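ABC transporter substrate binding protein (Ribose) (Agrobacterium vitis, PDB 5DKV) binds alpha-D-tagatopyranose in the crystal and probably serves as the sugar-recognising, solute-binding component of a bacterial ABC transporter. Local coordinates at residues Ser140-Gly145 with Asp176-Gly181; Ile148-Leu153 with Gln180-Glu185; Val163-Val168 with Phe225-Phe230; Ile248-Phe253 with Gly266-Ala271. All coordinates share one frame; numbering follows the deposited sequence.

Interaction 1: residues Ser140-Gly145 with Asp176-Gly181. With T6T (alpha-D-tagatopyranose), chain E.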
loop_
_atom_site.group_PDB
_atom_site.type_symbol
_atom_site.label_atom_id
_atom_site.label_comp_id
_atom_site.label_asym_id
_atom_site.label_seq_id
_atom_site.Cartn_x
_atom_site.Cartn_y
_atom_site.Cartn_z
ATOM N N SER A 140 -0.944 7.013 0.444
ATOM C CA SER A 140 -2.335 7.227 0.027
ATOM C C SER A 140 -3.211 7.630 1.209
ATOM O O SER A 140 -2.847 7.409 2.355
ATOM C CB SER A 140 -2.927 5.965 -0.594
ATOM O OG SER A 140 -2.153 5.498 -1.675
ATOM N N ASP A 141 -4.376 8.191 0.922
ATOM C CA ASP A 141 -5.397 8.379 1.926
ATOM C C ASP A 141 -6.087 7.020 2.071
ATOM O O ASP A 141 -7.040 6.731 1.348
ATOM C CB ASP A 141 -6.405 9.491 1.520
ATOM C CG ASP A 141 -7.527 9.704 2.554
ATOM O OD1 ASP A 141 -7.790 8.828 3.421
ATOM O OD2 ASP A 141 -8.187 10.771 2.495
ATOM N N ASN A 142 -5.603 6.162 2.963
ATOM C CA ASN A 142 -6.047 4.776 2.930
ATOM C C ASN A 142 -7.454 4.525 3.446
ATOM O O ASN A 142 -8.124 3.579 3.008
ATOM C CB ASN A 142 -5.031 3.930 3.673
ATOM C CG ASN A 142 -3.800 3.729 2.850
ATOM O OD1 ASN A 142 -3.829 2.987 1.888
ATOM N ND2 ASN A 142 -2.720 4.413 3.202
ATOM N N VAL A 143 -7.945 5.396 4.327
ATOM C CA VAL A 143 -9.350 5.289 4.702
ATOM C C VAL A 143 -10.240 5.577 3.491
ATOM O O VAL A 143 -11.194 4.825 3.233
ATOM C CB VAL A 143 -9.724 6.249 5.851
ATOM C CG1 VAL A 143 -11.227 6.215 6.103
ATOM C CG2 VAL A 143 -8.967 5.862 7.117
ATOM N N LEU A 144 -9.930 6.652 2.758
ATOM C CA LEU A 144 -10.636 6.969 1.524
ATOM C C LEU A 144 -10.571 5.816 0.553
ATOM O O LEU A 144 -11.557 5.515 -0.104
ATOM C CB LEU A 144 -10.067 8.247 0.859
ATOM C CG LEU A 144 -10.698 8.645 -0.485
ATOM C CD1 LEU A 144 -12.184 8.987 -0.351
ATOM C CD2 LEU A 144 -9.939 9.823 -1.103
ATOM N N GLY A 145 -9.402 5.190 0.440
ATOM C CA GLY A 145 -9.232 4.041 -0.438
ATOM C C GLY A 145 -10.265 2.957 -0.160
ATOM O O GLY A 145 -10.864 2.368 -1.074
ATOM N N ASP A 176 -5.463 -1.763 7.712
ATOM C CA ASP A 176 -6.414 -1.473 8.791
ATOM C C ASP A 176 -7.305 -0.294 8.384
ATOM O O ASP A 176 -8.523 -0.326 8.556
ATOM C CB ASP A 176 -5.683 -1.126 10.101
ATOM C CG ASP A 176 -5.273 -2.345 10.907
ATOM O OD1 ASP A 176 -5.570 -3.493 10.502
ATOM O OD2 ASP A 176 -4.644 -2.132 11.971
ATOM N N GLN A 177 -6.693 0.751 7.821
ATOM C CA GLN A 177 -7.433 1.946 7.444
ATOM C C GLN A 177 -8.379 1.628 6.280
ATOM O O GLN A 177 -9.505 2.121 6.246
ATOM C CB GLN A 177 -6.483 3.085 7.078
ATOM C CG GLN A 177 -5.908 3.773 8.299
ATOM C CD GLN A 177 -4.938 4.870 7.933
ATOM O OE1 GLN A 177 -4.129 4.698 7.033
ATOM N NE2 GLN A 177 -5.061 6.028 8.588
ATOM N N ARG A 178 -7.926 0.806 5.326
ATOM C CA ARG A 178 -8.775 0.455 4.199
ATOM C C ARG A 178 -9.979 -0.342 4.666
ATOM O O ARG A 178 -11.085 -0.122 4.198
ATOM C CB ARG A 178 -7.997 -0.341 3.153
ATOM C CG ARG A 178 -6.874 0.426 2.536
ATOM C CD ARG A 178 -5.928 -0.418 1.690
ATOM N NE ARG A 178 -4.688 0.338 1.486
ATOM C CZ ARG A 178 -3.533 -0.164 1.078
ATOM N NH1 ARG A 178 -3.416 -1.450 0.773
ATOM N NH2 ARG A 178 -2.491 0.646 0.942
ATOM N N GLU A 179 -9.765 -1.271 5.584
ATOM C CA GLU A 179 -10.886 -2.042 6.105
ATOM C C GLU A 179 -11.870 -1.141 6.872
ATOM O O GLU A 179 -13.086 -1.287 6.743
ATOM C CB GLU A 179 -10.389 -3.173 7.002
ATOM C CG GLU A 179 -11.539 -3.944 7.630
ATOM C CD GLU A 179 -11.093 -5.221 8.339
ATOM O OE1 GLU A 179 -9.915 -5.606 8.216
ATOM O OE2 GLU A 179 -11.932 -5.839 9.033
ATOM N N GLN A 180 -11.359 -0.217 7.677
ATOM C CA GLN A 180 -12.238 0.705 8.407
ATOM C C GLN A 180 -13.067 1.560 7.451
ATOM O O GLN A 180 -14.258 1.779 7.680
ATOM C CB GLN A 180 -11.436 1.596 9.353
ATOM C CG GLN A 180 -10.895 0.867 10.591
ATOM C CD GLN A 180 -11.987 0.256 11.482
ATOM O OE1 GLN A 180 -12.902 0.948 11.944
ATOM N NE2 GLN A 180 -11.881 -1.048 11.732
ATOM N N GLY A 181 -12.446 2.044 6.380
ATOM C CA GLY A 181 -13.150 2.912 5.446
ATOM C C GLY A 181 -14.194 2.113 4.700
ATOM O O GLY A 181 -15.314 2.569 4.461
HETATM O O3 T6T E . -0.979 -2.334 -0.673
HETATM C C3 T6T E . 0.427 -2.125 -0.684
HETATM C C4 T6T E . 0.793 -1.287 0.464
HETATM O O4 T6T E . 0.131 0.025 0.336
HETATM C C5 T6T E . 0.423 -1.942 1.721
HETATM O O5 T6T E . 0.879 -1.196 2.862
HETATM C C6 T6T E . 1.082 -3.303 1.867
HETATM O O6 T6T E . 0.755 -4.121 0.705
HETATM C C2 T6T E . 1.145 -3.480 -0.538
HETATM O O2 T6T E . 2.530 -3.229 -0.575
HETATM C C1 T6T E . 0.769 -4.494 -1.544
HETATM O O1 T6T E . 1.055 -4.079 -2.841
HETATM O O HOH W 1 -3.704 6.755 5.148
#
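Arg178 and Asn142 meet through a side-on grip: NE and NH2 of the guanidinium both donate to the same amide oxygen, Arg178 NE lying 2.8 Å from Asn142 OD1. Both donors come from one face of the amide, tilted 34° from the carbonyl plane, while the oxygen sits in the guanidinium plane. An extended chain from CG to NE carries the arginine past Asn142 to the sugar, where NH1 bonds T6T O3 (3.0 Å) and NH2 bonds T6T O4 (2.8 Å).

Behind this polar end the helices are packed closely. Gly181, which has no side chain, lets its CA come within 3.5 Å of Val143 O in a CA-H...O contact, and Val143 CG1 lies against the same CA. Toward the partly exposed margin the Val143 and Gln177 side chains cross at about a right angle, and a water takes over: it accepts from Asn142 N and ND2 and donates to Gln177 OE1, bridging amides that do not bond directly. Asp141 caps helix 142-156 through OD1.

A neutral amide suits the second shell here: Asn142 OD1 helps fix the guanidinium's rotation without cancelling its charge, probably leaving that positive charge available to the sugar hydroxyls.

Interaction 2: residues Ile148-Leu153 with Gln180-Glu185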
loop_
_atom_site.group_PDB
_atom_site.type_symbol
_atom_site.label_atom_id
_atom_site.label_comp_id
_atom_site.label_asym_id
_atom_site.label_seq_id
_atom_site.Cartn_x
_atom_site.Cartn_y
_atom_site.Cartn_z
ATOM N N ILE A 148 -13.820 4.170 -1.189
ATOM C CA ILE A 148 -13.917 4.017 -2.652
ATOM C C ILE A 148 -14.129 2.564 -3.070
ATOM O O ILE A 148 -14.997 2.261 -3.904
ATOM C CB ILE A 148 -12.652 4.584 -3.357
ATOM C CG1 ILE A 148 -12.646 6.106 -3.222
ATOM C CG2 ILE A 148 -12.598 4.161 -4.837
ATOM C CD1 ILE A 148 -11.361 6.802 -3.744
ATOM N N ALA A 149 -13.354 1.659 -2.491
ATOM C CA ALA A 149 -13.553 0.241 -2.739
ATOM C C ALA A 149 -14.974 -0.199 -2.408
ATOM O O ALA A 149 -15.569 -0.973 -3.141
ATOM C CB ALA A 149 -12.567 -0.570 -1.964
ATOM N N ALA A 150 -15.526 0.298 -1.305
ATOM C CA ALA A 150 -16.880 -0.093 -0.911
ATOM C C ALA A 150 -17.926 0.405 -1.903
ATOM O O ALA A 150 -18.854 -0.339 -2.281
ATOM C CB ALA A 150 -17.191 0.419 0.468
ATOM N N ARG A 151 -17.799 1.670 -2.306
ATOM C CA ARG A 151 -18.737 2.238 -3.262
ATOM C C ARG A 151 -18.659 1.512 -4.599
ATOM O O ARG A 151 -19.695 1.267 -5.237
ATOM C CB ARG A 151 -18.490 3.749 -3.435
ATOM C CG ARG A 151 -18.910 4.570 -2.213
ATOM C CD ARG A 151 -18.931 6.069 -2.491
ATOM N NE ARG A 151 -17.604 6.655 -2.672
ATOM C CZ ARG A 151 -16.863 7.189 -1.692
ATOM N NH1 ARG A 151 -17.305 7.210 -0.442
ATOM N NH2 ARG A 151 -15.672 7.714 -1.964
ATOM N N SER A 152 -17.444 1.147 -5.009
ATOM C CA SER A 152 -17.234 0.399 -6.250
ATOM C C SER A 152 -17.868 -0.992 -6.172
ATOM O O SER A 152 -18.554 -1.422 -7.098
ATOM C CB SER A 152 -15.743 0.275 -6.567
ATOM O OG SER A 152 -15.143 1.558 -6.729
ATOM N N LEU A 153 -17.631 -1.693 -5.069
ATOM C CA LEU A 153 -18.197 -3.025 -4.889
ATOM C C LEU A 153 -19.700 -2.950 -4.758
ATOM O O LEU A 153 -20.405 -3.808 -5.285
ATOM C CB LEU A 153 -17.584 -3.732 -3.671
ATOM C CG LEU A 153 -17.946 -5.208 -3.488
ATOM C CD1 LEU A 153 -17.494 -6.027 -4.681
ATOM C CD2 LEU A 153 -17.341 -5.758 -2.201
ATOM N N GLN A 180 -11.359 -0.217 7.677
ATOM C CA GLN A 180 -12.238 0.705 8.407
ATOM C C GLN A 180 -13.067 1.560 7.451
ATOM O O GLN A 180 -14.258 1.779 7.680
ATOM C CB GLN A 180 -11.436 1.596 9.353
ATOM C CG GLN A 180 -10.895 0.867 10.591
ATOM C CD GLN A 180 -11.987 0.256 11.482
ATOM O OE1 GLN A 180 -12.902 0.948 11.944
ATOM N NE2 GLN A 180 -11.881 -1.048 11.732
ATOM N N GLY A 181 -12.446 2.044 6.380
ATOM C CA GLY A 181 -13.150 2.912 5.446
ATOM C C GLY A 181 -14.194 2.113 4.700
ATOM O O GLY A 181 -15.314 2.569 4.461
ATOM N N PHE A 182 -13.833 0.889 4.335
ATOM C CA PHE A 182 -14.765 0.019 3.645
ATOM C C PHE A 182 -15.988 -0.243 4.520
ATOM O O PHE A 182 -17.120 -0.141 4.060
ATOM C CB PHE A 182 -14.088 -1.304 3.287
ATOM C CG PHE A 182 -15.001 -2.303 2.621
ATOM C CD1 PHE A 182 -15.752 -3.194 3.374
ATOM C CD2 PHE A 182 -15.061 -2.374 1.235
ATOM C CE1 PHE A 182 -16.589 -4.122 2.747
ATOM C CE2 PHE A 182 -15.860 -3.289 0.599
ATOM C CZ PHE A 182 -16.640 -4.183 1.361
ATOM N N LYS A 183 -15.757 -0.601 5.781
ATOM C CA LYS A 183 -16.866 -0.966 6.663
ATOM C C LYS A 183 -17.734 0.233 7.040
ATOM O O LYS A 183 -18.967 0.105 7.150
ATOM C CB LYS A 183 -16.354 -1.654 7.930
ATOM C CG LYS A 183 -15.887 -3.091 7.660
ATOM C CD LYS A 183 -15.406 -3.791 8.925
ATOM C CE LYS A 183 -15.203 -5.290 8.688
ATOM N NZ LYS A 183 -14.575 -5.957 9.873
ATOM N N SER A 184 -17.112 1.389 7.233
ATOM C CA SER A 184 -17.894 2.578 7.549
ATOM C C SER A 184 -18.775 2.990 6.357
ATOM O O SER A 184 -19.936 3.400 6.527
ATOM C CB SER A 184 -16.985 3.730 8.006
ATOM O OG SER A 184 -16.065 4.127 7.015
ATOM N N GLU A 185 -18.245 2.880 5.146
ATOM C CA GLU A 185 -19.048 3.166 3.956
ATOM C C GLU A 185 -20.164 2.129 3.807
ATOM O O GLU A 185 -21.317 2.488 3.596
ATOM C CB GLU A 185 -18.151 3.215 2.702
ATOM C CG GLU A 185 -18.891 3.308 1.343
ATOM C CD GLU A 185 -19.705 4.590 1.125
ATOM O OE1 GLU A 185 -20.862 4.485 0.619
ATOM O OE2 GLU A 185 -19.185 5.697 1.414
#
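Phe182 sets the CD2-CE2 side of its ring close to Ala150 CB and CA, at the closest pair of backbones in this helix crossing, where the short axes approach to 8.0 Å at -48°. The bump is the benzyl group and the hollow is made by small residues: Phe182 CD2 lies 3.6 Å from Ala150 CB, and Ala149 borders the same hollow. At the far end, Leu153 CD2 meets the ring edge in its plane, 4.0 Å from Phe182 CZ. With CG anti to the backbone N (chi1 177°), Phe182 projects into this groove beside helix 142-156.

Ala150 is the bump on the other flank. Its methyl fits between Phe182 and the bent chain of Glu185, 3.5 Å from Glu185 CG; alanine's single methyl suits this narrow spacing. Glu185 then turns at chi2 (64°) to lay its carboxylate along Arg151 CG and receive Arg151 NH1 at OE2 (3.0 Å). This salt bridge lies at the solvent-facing margin with the two planes almost perpendicular, and the donor above the carboxylate plane; Glu185 OE1 is also bonded to His189.

Beneath the crossing lies the sheet: Phe182 and Leu153 rest on Val163 of strand 161-167, Phe182 meets the Phe225 ring, and Ala149 and Leu153 touch Val251 of strand 249-253.

Interaction 3: residues Val163-Val168 with Phe225-Phe230. With T6T (alpha-D-tagatopyranose), chain E.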
loop_
_atom_site.group_PDB
_atom_site.type_symbol
_atom_site.label_atom_id
_atom_site.label_comp_id
_atom_site.label_asym_id
_atom_site.label_seq_id
_atom_site.Cartn_x
_atom_site.Cartn_y
_atom_site.Cartn_z
ATOM N N VAL A 163 -20.963 -9.673 1.220
ATOM C CA VAL A 163 -19.572 -9.399 0.818
ATOM C C VAL A 163 -18.655 -9.629 2.011
ATOM O O VAL A 163 -19.118 -9.779 3.130
ATOM C CB VAL A 163 -19.363 -7.931 0.311
ATOM C CG1 VAL A 163 -20.282 -7.621 -0.842
ATOM C CG2 VAL A 163 -19.593 -6.930 1.438
ATOM N N TYR A 164 -17.348 -9.637 1.769
ATOM C CA TYR A 164 -16.388 -9.618 2.856
ATOM C C TYR A 164 -15.095 -8.989 2.375
ATOM O O TYR A 164 -14.858 -8.876 1.175
ATOM C CB TYR A 164 -16.127 -11.028 3.406
ATOM C CG TYR A 164 -15.272 -11.906 2.518
ATOM C CD1 TYR A 164 -15.819 -12.592 1.465
ATOM C CD2 TYR A 164 -13.908 -12.035 2.746
ATOM C CE1 TYR A 164 -15.048 -13.393 0.656
ATOM C CE2 TYR A 164 -13.121 -12.847 1.941
ATOM C CZ TYR A 164 -13.702 -13.518 0.890
ATOM O OH TYR A 164 -12.955 -14.325 0.046
ATOM N N VAL A 165 -14.278 -8.579 3.340
ATOM C CA VAL A 165 -12.956 -8.048 3.089
ATOM C C VAL A 165 -11.908 -9.163 3.246
ATOM O O VAL A 165 -11.851 -9.858 4.275
ATOM C CB VAL A 165 -12.611 -6.907 4.059
ATOM C CG1 VAL A 165 -11.195 -6.343 3.762
ATOM C CG2 VAL A 165 -13.673 -5.782 4.013
ATOM N N SER A 166 -11.097 -9.322 2.212
ATOM C CA SER A 166 -9.935 -10.169 2.254
ATOM C C SER A 166 -8.783 -9.244 2.610
ATOM O O SER A 166 -8.512 -8.293 1.886
ATOM C CB SER A 166 -9.733 -10.870 0.899
ATOM O OG SER A 166 -8.501 -11.542 0.806
ATOM N N ASN A 167 -8.154 -9.482 3.753
ATOM C CA ASN A 167 -7.132 -8.582 4.267
ATOM C C ASN A 167 -5.895 -9.316 4.745
ATOM O O ASN A 167 -5.842 -10.555 4.745
ATOM C CB ASN A 167 -7.717 -7.745 5.402
ATOM C CG ASN A 167 -7.110 -6.376 5.495
ATOM O OD1 ASN A 167 -6.084 -6.090 4.881
ATOM N ND2 ASN A 167 -7.755 -5.510 6.253
ATOM N N VAL A 168 -4.885 -8.548 5.133
ATOM C CA VAL A 168 -3.577 -9.112 5.434
ATOM C C VAL A 168 -3.505 -9.654 6.859
ATOM O O VAL A 168 -3.491 -10.873 7.077
ATOM C CB VAL A 168 -2.477 -8.037 5.209
ATOM C CG1 VAL A 168 -1.104 -8.598 5.516
ATOM C CG2 VAL A 168 -2.509 -7.563 3.778
ATOM N N PHE A 225 -13.761 -7.750 -1.425
ATOM C CA PHE A 225 -12.810 -6.649 -1.558
ATOM C C PHE A 225 -11.485 -7.126 -1.023
ATOM O O PHE A 225 -11.380 -7.440 0.154
ATOM C CB PHE A 225 -13.300 -5.411 -0.798
ATOM C CG PHE A 225 -12.211 -4.356 -0.550
ATOM C CD1 PHE A 225 -11.380 -3.940 -1.572
ATOM C CD2 PHE A 225 -12.056 -3.783 0.710
ATOM C CE1 PHE A 225 -10.407 -2.958 -1.341
ATOM C CE2 PHE A 225 -11.092 -2.827 0.951
ATOM C CZ PHE A 225 -10.270 -2.411 -0.068
ATOM N N GLY A 226 -10.474 -7.199 -1.892
ATOM C CA GLY A 226 -9.124 -7.530 -1.460
ATOM C C GLY A 226 -8.374 -6.256 -1.139
ATOM O O GLY A 226 -8.149 -5.408 -2.022
ATOM N N ALA A 227 -7.956 -6.119 0.112
ATOM C CA ALA A 227 -7.553 -4.825 0.603
ATOM C C ALA A 227 -6.090 -4.490 0.296
ATOM O O ALA A 227 -5.664 -3.395 0.615
ATOM C CB ALA A 227 -7.809 -4.730 2.091
ATOM N N ASN A 228 -5.351 -5.395 -0.347
ATOM C CA ASN A 228 -4.039 -5.067 -0.902
ATOM C C ASN A 228 -3.768 -6.006 -2.069
ATOM O O ASN A 228 -4.585 -6.875 -2.392
ATOM C CB ASN A 228 -2.905 -5.135 0.150
ATOM C CG ASN A 228 -2.352 -6.545 0.369
ATOM O OD1 ASN A 228 -3.077 -7.526 0.249
ATOM N ND2 ASN A 228 -1.077 -6.632 0.764
ATOM N N LEU A 229 -2.637 -5.780 -2.723
ATOM C CA LEU A 229 -2.283 -6.530 -3.926
ATOM C C LEU A 229 -2.530 -8.028 -3.792
ATOM O O LEU A 229 -3.285 -8.631 -4.587
ATOM C CB LEU A 229 -0.819 -6.285 -4.255
ATOM C CG LEU A 229 -0.345 -6.678 -5.647
ATOM C CD1 LEU A 229 0.886 -5.857 -6.043
ATOM C CD2 LEU A 229 -0.027 -8.153 -5.754
ATOM N N PHE A 230 -1.929 -8.613 -2.765
ATOM C CA PHE A 230 -1.940 -10.071 -2.606
ATOM C C PHE A 230 -3.341 -10.568 -2.251
ATOM O O PHE A 230 -3.774 -11.606 -2.732
ATOM C CB PHE A 230 -0.884 -10.477 -1.573
ATOM C CG PHE A 230 0.493 -10.102 -2.006
ATOM C CD1 PHE A 230 1.113 -10.821 -3.008
ATOM C CD2 PHE A 230 1.147 -9.012 -1.473
ATOM C CE1 PHE A 230 2.373 -10.463 -3.453
ATOM C CE2 PHE A 230 2.405 -8.653 -1.939
ATOM C CZ PHE A 230 3.006 -9.379 -2.914
HETATM O O3 T6T E . -0.979 -2.334 -0.673
HETATM C C3 T6T E . 0.427 -2.125 -0.684
HETATM C C4 T6T E . 0.793 -1.287 0.464
HETATM O O4 T6T E . 0.131 0.025 0.336
HETATM C C5 T6T E . 0.423 -1.942 1.721
HETATM O O5 T6T E . 0.879 -1.196 2.862
HETATM C C6 T6T E . 1.082 -3.303 1.867
HETATM O O6 T6T E . 0.755 -4.121 0.705
HETATM C C2 T6T E . 1.145 -3.480 -0.538
HETATM O O2 T6T E . 2.530 -3.229 -0.575
HETATM C C1 T6T E . 0.769 -4.494 -1.544
HETATM O O1 T6T E . 1.055 -4.079 -2.841
#
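Phe225 and Ala227 bury the most surface where strands 161-167 and 223-226 run parallel in the Rossmann-like sheet of a periplasmic binding protein lobe. Phe225 sits beside Val165 on one sheet face, the two side chains pointing the same way, with Val165 CG1 4.1 Å from Phe225 CD2. Its backbone is bonded in both directions: N donates to Tyr164 O (3.0 Å) and O accepts from Ser166 N (2.8 Å). Ala227 follows where the strand ends; its N donates to Ser166 O (2.9 Å), and its small methyl touches both Asn167 OD1 (3.6 Å) and Val165 CG1.

Ser166, next in buried area, pairs through its backbone with Gly226, and its side chain points to the face opposite Val165. Beyond the strand ends, Val168 CG2 packs on the amide of Asn228, the N-cap of helix 229-241. Asn228 CG stands between the backbone N and the carbonyl carbon (chi1 84°), which brings the amide beside the sugar. That amide is shared: ND2 also bonds Asn202, while a nearly straight bond (171°) joins Asn228 ND2 to T6T O6 at 3.1 Å.

Interaction 4: residues Ile248-Phe253 with Gly266-Ala271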
loop_
_atom_site.group_PDB
_atom_site.type_symbol
_atom_site.label_atom_id
_atom_site.label_comp_id
_atom_site.label_asym_id
_atom_site.label_seq_id
_atom_site.Cartn_x
_atom_site.Cartn_y
_atom_site.Cartn_z
ATOM N N ILE A 248 -19.256 -13.769 -8.670
ATOM C CA ILE A 248 -18.770 -13.156 -7.439
ATOM C C ILE A 248 -17.929 -11.970 -7.868
ATOM O O ILE A 248 -16.901 -12.157 -8.492
ATOM C CB ILE A 248 -17.939 -14.116 -6.580
ATOM C CG1 ILE A 248 -18.762 -15.337 -6.137
ATOM C CG2 ILE A 248 -17.400 -13.406 -5.358
ATOM C CD1 ILE A 248 -17.901 -16.458 -5.499
ATOM N N LYS A 249 -18.363 -10.760 -7.506
ATOM C CA LYS A 249 -17.720 -9.545 -7.998
ATOM C C LYS A 249 -16.479 -9.321 -7.156
ATOM O O LYS A 249 -16.481 -9.575 -5.948
ATOM C CB LYS A 249 -18.654 -8.336 -7.910
ATOM C CG LYS A 249 -19.990 -8.504 -8.651
ATOM C CD LYS A 249 -19.792 -8.796 -10.124
ATOM C CE LYS A 249 -21.142 -8.806 -10.882
ATOM N NZ LYS A 249 -20.961 -9.123 -12.326
ATOM N N VAL A 250 -15.422 -8.824 -7.786
ATOM C CA VAL A 250 -14.182 -8.557 -7.076
ATOM C C VAL A 250 -13.738 -7.128 -7.281
ATOM O O VAL A 250 -13.698 -6.624 -8.413
ATOM C CB VAL A 250 -13.053 -9.502 -7.536
ATOM C CG1 VAL A 250 -11.721 -9.190 -6.800
ATOM C CG2 VAL A 250 -13.458 -10.960 -7.349
ATOM N N VAL A 251 -13.427 -6.468 -6.165
ATOM C CA VAL A 251 -12.748 -5.187 -6.182
ATOM C C VAL A 251 -11.414 -5.439 -5.519
ATOM O O VAL A 251 -11.341 -5.927 -4.402
ATOM C CB VAL A 251 -13.532 -4.055 -5.453
ATOM C CG1 VAL A 251 -12.699 -2.787 -5.345
ATOM C CG2 VAL A 251 -14.812 -3.767 -6.191
ATOM N N ALA A 252 -10.357 -5.111 -6.251
ATOM C CA ALA A 252 -9.009 -5.391 -5.823
ATOM C C ALA A 252 -8.238 -4.114 -5.650
ATOM O O ALA A 252 -8.191 -3.284 -6.552
ATOM C CB ALA A 252 -8.311 -6.274 -6.830
ATOM N N PHE A 253 -7.619 -3.966 -4.490
ATOM C CA PHE A 253 -6.698 -2.871 -4.257
ATOM C C PHE A 253 -5.380 -3.166 -4.935
ATOM O O PHE A 253 -4.980 -4.319 -5.032
ATOM C CB PHE A 253 -6.468 -2.663 -2.757
ATOM C CG PHE A 253 -6.427 -1.211 -2.340
ATOM C CD1 PHE A 253 -7.586 -0.493 -2.168
ATOM C CD2 PHE A 253 -5.206 -0.573 -2.098
ATOM C CE1 PHE A 253 -7.562 0.820 -1.794
ATOM C CE2 PHE A 253 -5.180 0.760 -1.703
ATOM C CZ PHE A 253 -6.352 1.451 -1.549
ATOM N N GLY A 266 -13.451 -10.255 -16.956
ATOM C CA GLY A 266 -14.585 -10.070 -16.070
ATOM C C GLY A 266 -14.336 -10.608 -14.667
ATOM O O GLY A 266 -15.211 -10.516 -13.801
ATOM N N LEU A 267 -13.134 -11.127 -14.429
ATOM C CA LEU A 267 -12.824 -11.727 -13.136
ATOM C C LEU A 267 -12.796 -10.681 -12.032
ATOM O O LEU A 267 -13.211 -10.965 -10.916
ATOM C CB LEU A 267 -11.503 -12.472 -13.194
ATOM C CG LEU A 267 -11.033 -13.137 -11.891
ATOM C CD1 LEU A 267 -12.071 -14.125 -11.347
ATOM C CD2 LEU A 267 -9.682 -13.847 -12.123
ATOM N N ILE A 268 -12.304 -9.483 -12.336
ATOM C CA ILE A 268 -12.354 -8.373 -11.385
ATOM C C ILE A 268 -13.066 -7.229 -12.076
ATOM O O ILE A 268 -12.965 -7.092 -13.304
ATOM C CB ILE A 268 -10.956 -7.940 -10.866
ATOM C CG1 ILE A 268 -10.128 -7.265 -11.948
ATOM C CG2 ILE A 268 -10.197 -9.159 -10.335
ATOM C CD1 ILE A 268 -8.846 -6.628 -11.405
ATOM N N ASP A 269 -13.827 -6.451 -11.298
ATOM C CA ASP A 269 -14.584 -5.326 -11.826
ATOM C C ASP A 269 -13.821 -4.002 -11.723
ATOM O O ASP A 269 -13.937 -3.160 -12.616
ATOM C CB ASP A 269 -15.923 -5.196 -11.103
ATOM C CG ASP A 269 -17.019 -6.033 -11.753
ATOM O OD1 ASP A 269 -16.697 -7.087 -12.338
ATOM O OD2 ASP A 269 -18.197 -5.624 -11.690
ATOM N N PHE A 270 -13.068 -3.813 -10.633
ATOM C CA PHE A 270 -12.289 -2.604 -10.427
ATOM C C PHE A 270 -10.973 -2.932 -9.757
ATOM O O PHE A 270 -10.922 -3.770 -8.861
ATOM C CB PHE A 270 -13.040 -1.581 -9.556
ATOM C CG PHE A 270 -14.350 -1.145 -10.127
ATOM C CD1 PHE A 270 -14.392 -0.141 -11.065
ATOM C CD2 PHE A 270 -15.539 -1.729 -9.710
ATOM C CE1 PHE A 270 -15.563 0.276 -11.599
ATOM C CE2 PHE A 270 -16.741 -1.330 -10.251
ATOM C CZ PHE A 270 -16.765 -0.316 -11.190
ATOM N N ALA A 271 -9.931 -2.248 -10.188
ATOM C CA ALA A 271 -8.666 -2.233 -9.475
ATOM C C ALA A 271 -8.428 -0.821 -8.992
ATOM O O ALA A 271 -8.506 0.127 -9.767
ATOM C CB ALA A 271 -7.527 -2.712 -10.366
HETATM O O HOH W 2 -15.498 -12.132 -10.743
HETATM O O HOH W 3 -20.023 -6.636 -13.235
HETATM O O HOH W 4 -15.588 -9.068 -10.664
#
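Parallel strand pairing closes a beta-alpha-beta unit here: strand 249-253 leads through helix 259-264 to strand 270-273, its neighbour in the sheet. Val251 pairs with Phe270 and Ala252 with Ala271. Two bonds join these segments, Asp269 N to Val250 O (2.9 Å) and Ala252 N to Phe270 O (3.0 Å), and Ala252 also bonds Ile272 farther along. Phe270 N is buried by the contact with no partner in the model.

Branched residues suit the extended backbone and fill its flanks. Val250 CG1 meets Ile268 CG2 at 3.8 Å on the side covered by helices 229-241 and 259-264. On the other face, Phe270 CG is anti to the carbonyl carbon (chi1 -59°), presenting the ring edge to Val251 CG2, while helix 142-156 contributes Leu153 and Ser152. Ala252 and Ala271 pair at the far end, Ala271 touching Val259 of helix 259-264.

Toward the start of strand 249-253 water takes over. One water bridges Lys249 NZ (2.8 Å) and Asp269 OD2 (2.6 Å), and another accepts from Val250 N. Lys249 NZ also bonds Gly246 O.

Lys249 and Asp269 are thus joined through one water rather than by a direct salt bridge; their opposite charges probably favour each other modestly, while backbone bonds and apolar packing join the strands.

How the interactions relate
Following the chain, helix 142-156 leads through strand 161-167 into helix 173-186, which returns to close interactions 1 and 2. These share Gln180 and Gly181; their loops overlap without nesting, interaction 2 opening later and reaching farther along helix 173-186. Interaction 3 crosses both, since strand 161-167 lies inside their loops but pairs with the later strand 223-226. Interaction 4 follows in series, closing a short loop. Strands 223-226 and 249-253 are sheet neighbours, bonded where Gly226 N meets Val251 O at 2.9 Å, so interactions 3 and 4 continue one sheet under the helices of interactions 1 and 2. At the sugar, Arg178 NH1 also bonds Ala227 O, linking interactions 1 and 3.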